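PDB 1YVI: histidine-containing phosphotransfer protein from Oryza sativa, which relays phosphoryl groups from cytokinin sensor histidine kinases to response regulators in a multistep His-to-Asp phosphorelay. Local coordinates for residues Val75-Lys83 with Val94-Arg102. Residues are numbered along the deposited sequence; the frame is centred on the assembly and turned at random.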
loop_
_atom_site.group_PDB
_atom_site.type_symbol
_atom_site.label_atom_id
_atom_site.label_comp_id
_atom_site.label_asym_id
_atom_site.label_seq_id
_atom_site.Cartn_x
_atom_site.Cartn_y
_atom_site.Cartn_z
ATOM N N VAL A 75 -7.566 6.552 15.856
ATOM C CA VAL A 75 -7.419 5.342 15.044
ATOM C C VAL A 75 -8.177 5.392 13.735
ATOM O O VAL A 75 -7.648 5.080 12.654
ATOM C CB VAL A 75 -7.808 4.064 15.895
ATOM C CG1 VAL A 75 -7.629 2.756 15.031
ATOM C CG2 VAL A 75 -6.911 4.018 17.182
ATOM N N ASP A 76 -9.434 5.743 13.815
ATOM C CA ASP A 76 -10.311 5.775 12.661
ATOM C C ASP A 76 -9.749 6.801 11.650
ATOM O O ASP A 76 -9.680 6.537 10.445
ATOM C CB ASP A 76 -11.688 6.189 13.190
ATOM C CG ASP A 76 -12.838 5.817 12.288
ATOM O OD1 ASP A 76 -12.675 5.232 11.209
ATOM O OD2 ASP A 76 -13.970 6.169 12.672
ATOM N N ALA A 77 -9.369 7.976 12.137
ATOM C CA ALA A 77 -8.743 9.016 11.267
ATOM C C ALA A 77 -7.475 8.488 10.585
ATOM O O ALA A 77 -7.316 8.758 9.419
ATOM C CB ALA A 77 -8.401 10.268 12.077
ATOM N N TYR A 78 -6.558 7.800 11.310
ATOM C CA TYR A 78 -5.352 7.227 10.660
ATOM C C TYR A 78 -5.673 6.161 9.627
ATOM O O TYR A 78 -5.066 6.106 8.554
ATOM C CB TYR A 78 -4.399 6.584 11.656
ATOM C CG TYR A 78 -3.399 7.560 12.228
ATOM C CD1 TYR A 78 -2.422 8.149 11.435
ATOM C CD2 TYR A 78 -3.386 7.827 13.564
ATOM C CE1 TYR A 78 -1.470 9.024 11.996
ATOM C CE2 TYR A 78 -2.465 8.699 14.123
ATOM C CZ TYR A 78 -1.494 9.267 13.339
ATOM O OH TYR A 78 -0.659 10.160 13.941
ATOM N N VAL A 79 -6.606 5.278 9.969
ATOM C CA VAL A 79 -7.074 4.266 9.008
ATOM C C VAL A 79 -7.658 4.958 7.750
ATOM O O VAL A 79 -7.473 4.522 6.635
ATOM C CB VAL A 79 -8.106 3.298 9.733
ATOM C CG1 VAL A 79 -8.865 2.428 8.728
ATOM C CG2 VAL A 79 -7.294 2.453 10.780
ATOM N N HIS A 80 -8.380 6.051 7.950
ATOM C CA HIS A 80 -8.983 6.758 6.841
ATOM C C HIS A 80 -7.876 7.336 5.956
ATOM O O HIS A 80 -7.969 7.311 4.749
ATOM C CB HIS A 80 -9.854 7.909 7.404
ATOM C CG HIS A 80 -10.568 8.711 6.351
ATOM N ND1 HIS A 80 -10.107 9.942 5.909
ATOM C CD2 HIS A 80 -11.699 8.450 5.639
ATOM C CE1 HIS A 80 -10.906 10.390 4.948
ATOM N NE2 HIS A 80 -11.895 9.518 4.786
ATOM N N GLN A 81 -6.824 7.870 6.572
ATOM C CA GLN A 81 -5.669 8.355 5.795
ATOM C C GLN A 81 -5.063 7.229 4.976
ATOM O O GLN A 81 -4.696 7.459 3.836
ATOM C CB GLN A 81 -4.544 8.852 6.691
ATOM C CG GLN A 81 -4.758 10.121 7.305
ATOM C CD GLN A 81 -3.428 10.792 7.698
ATOM O OE1 GLN A 81 -3.370 12.014 7.795
ATOM N NE2 GLN A 81 -2.388 10.003 7.951
ATOM N N LEU A 82 -4.846 6.063 5.598
ATOM C CA LEU A 82 -4.196 4.954 4.891
ATOM C C LEU A 82 -5.114 4.486 3.748
ATOM O O LEU A 82 -4.640 4.112 2.713
ATOM C CB LEU A 82 -3.907 3.781 5.841
ATOM C CG LEU A 82 -3.211 2.557 5.250
ATOM C CD1 LEU A 82 -1.923 2.949 4.520
ATOM C CD2 LEU A 82 -2.925 1.556 6.376
ATOM N N LYS A 83 -6.425 4.470 3.995
ATOM C CA LYS A 83 -7.411 4.114 2.992
ATOM C C LYS A 83 -7.280 5.014 1.775
ATOM O O LYS A 83 -7.267 4.535 0.638
ATOM C CB LYS A 83 -8.814 4.295 3.535
ATOM C CG LYS A 83 -9.816 3.657 2.607
ATOM C CD LYS A 83 -11.180 4.186 2.826
ATOM C CE LYS A 83 -11.471 5.343 1.947
ATOM N NZ LYS A 83 -12.237 4.861 0.768
ATOM N N VAL A 94 -5.356 -3.213 0.568
ATOM C CA VAL A 94 -5.124 -2.433 1.778
ATOM C C VAL A 94 -6.356 -1.524 1.951
ATOM O O VAL A 94 -6.906 -1.380 3.032
ATOM C CB VAL A 94 -3.824 -1.610 1.652
ATOM C CG1 VAL A 94 -3.604 -0.683 2.858
ATOM C CG2 VAL A 94 -2.621 -2.549 1.437
ATOM N N LYS A 95 -6.782 -0.892 0.859
ATOM C CA LYS A 95 -7.945 -0.004 0.925
ATOM C C LYS A 95 -9.183 -0.741 1.482
ATOM O O LYS A 95 -9.877 -0.205 2.353
ATOM C CB LYS A 95 -8.227 0.613 -0.489
ATOM C CG LYS A 95 -9.456 1.473 -0.498
ATOM C CD LYS A 95 -9.895 1.854 -1.902
ATOM C CE LYS A 95 -10.513 0.658 -2.613
ATOM N NZ LYS A 95 -10.591 0.901 -4.090
ATOM N N PHE A 96 -9.514 -1.923 0.961
ATOM C CA PHE A 96 -10.729 -2.588 1.434
ATOM C C PHE A 96 -10.638 -3.013 2.880
ATOM O O PHE A 96 -11.633 -2.923 3.598
ATOM C CB PHE A 96 -11.152 -3.765 0.557
ATOM C CG PHE A 96 -11.434 -3.374 -0.844
ATOM C CD1 PHE A 96 -12.180 -2.262 -1.099
ATOM C CD2 PHE A 96 -10.910 -4.090 -1.896
ATOM C CE1 PHE A 96 -12.419 -1.857 -2.413
ATOM C CE2 PHE A 96 -11.161 -3.689 -3.192
ATOM C CZ PHE A 96 -11.906 -2.580 -3.433
ATOM N N THR A 97 -9.443 -3.393 3.315
ATOM C CA THR A 97 -9.228 -3.769 4.751
ATOM C C THR A 97 -9.457 -2.556 5.651
ATOM O O THR A 97 -10.137 -2.657 6.682
ATOM C CB THR A 97 -7.856 -4.383 4.896
ATOM O OG1 THR A 97 -7.806 -5.575 4.078
ATOM C CG2 THR A 97 -7.590 -4.750 6.362
ATOM N N CYS A 98 -8.940 -1.387 5.239
ATOM C CA CYS A 98 -9.205 -0.104 5.979
ATOM C C CYS A 98 -10.701 0.238 6.112
ATOM O O CYS A 98 -11.154 0.764 7.133
ATOM C CB CYS A 98 -8.477 1.092 5.293
ATOM S SG CYS A 98 -6.673 0.913 5.545
ATOM N N MET A 99 -11.449 -0.019 5.045
ATOM C CA MET A 99 -12.882 0.203 5.032
ATOM C C MET A 99 -13.567 -0.581 6.128
ATOM O O MET A 99 -14.393 -0.044 6.890
ATOM C CB MET A 99 -13.427 -0.158 3.656
ATOM C CG MET A 99 -13.120 0.945 2.650
ATOM S SD MET A 99 -13.458 0.558 0.928
ATOM C CE MET A 99 -15.238 0.462 0.903
ATOM N N GLN A 100 -13.193 -1.842 6.247
ATOM C CA GLN A 100 -13.845 -2.743 7.217
ATOM C C GLN A 100 -13.412 -2.316 8.628
ATOM O O GLN A 100 -14.153 -2.381 9.603
ATOM C CB GLN A 100 -13.372 -4.195 6.936
ATOM C CG GLN A 100 -13.886 -5.230 7.960
ATOM C CD GLN A 100 -14.241 -6.602 7.349
ATOM O OE1 GLN A 100 -13.441 -7.238 6.638
ATOM N NE2 GLN A 100 -15.450 -7.072 7.652
ATOM N N PHE A 101 -12.180 -1.830 8.693
ATOM C CA PHE A 101 -11.484 -1.505 9.938
ATOM C C PHE A 101 -12.279 -0.474 10.731
ATOM O O PHE A 101 -12.276 -0.501 11.975
ATOM C CB PHE A 101 -10.049 -1.040 9.529
ATOM C CG PHE A 101 -9.020 -1.002 10.628
ATOM C CD1 PHE A 101 -9.324 -0.577 11.924
ATOM C CD2 PHE A 101 -7.686 -1.299 10.328
ATOM C CE1 PHE A 101 -8.317 -0.493 12.916
ATOM C CE2 PHE A 101 -6.664 -1.209 11.344
ATOM C CZ PHE A 101 -6.988 -0.819 12.623
ATOM N N ARG A 102 -13.004 0.427 10.040
ATOM C CA ARG A 102 -13.859 1.437 10.737
ATOM C C ARG A 102 -14.848 0.845 11.751
ATOM O O ARG A 102 -15.205 1.482 12.755
ATOM C CB ARG A 102 -14.728 2.240 9.748
ATOM C CG ARG A 102 -13.953 3.169 8.797
ATOM C CD ARG A 102 -14.778 4.399 8.359
ATOM N NE ARG A 102 -14.911 5.367 9.433
ATOM C CZ ARG A 102 -15.970 6.149 9.633
ATOM N NH1 ARG A 102 -17.008 6.112 8.796
ATOM N NH2 ARG A 102 -15.990 6.976 10.685
HETATM O O HOH W 1 -16.126 4.488 12.936
#
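Arg-102 grips the carboxylate of Asp-76 side-on, one nitrogen to each oxygen. Arg-102 NE donates to the syn lone pair of Asp-76 OD1 at 2.9 Å, nearly straight at 168° and in the guanidinium plane. Arg-102 NH2 donates to Asp-76 OD2, also at 2.9 Å, on its syn side but 28° out of the carboxylate plane. A water donates to both Asp-76 OD2 and the carbonyl oxygen of Arg-102, adding a second link. A leucine in place of Asp-76 would probably leave the guanidinium without its countercharge, free to turn, and the water without one of its acceptors.

Inward from this polar edge, the two methyls of Val-79 do different work. With chi1 at 167° they diverge: Val-79 CG1 packs 3.7 Å from Cys-98 CB, while Val-79 CG2 sits over the Phe-101 ring, 3.5 Å from its centroid, a CH-pi contact. Farther along, Leu-82 CG lies 3.8 Å from Cys-98 SG, and the aliphatic stems of Lys-83 and Lys-95 cross with their CG atoms 3.8 Å apart.

Helix 42-65 backs Val-79 through Ile-61, and helix 110-142 meets Leu-82 and Phe-101 through Val-120 and Ala-116. With segment axes 8.7 Å apart, the pair exemplifies antiparallel helices joined by a buried apolar seam with a salt bridge at its margin, as expected of consecutive helices in the HPt four-helix bundle, whose predicted phosphohistidine, His-80, belongs to segment 75-83.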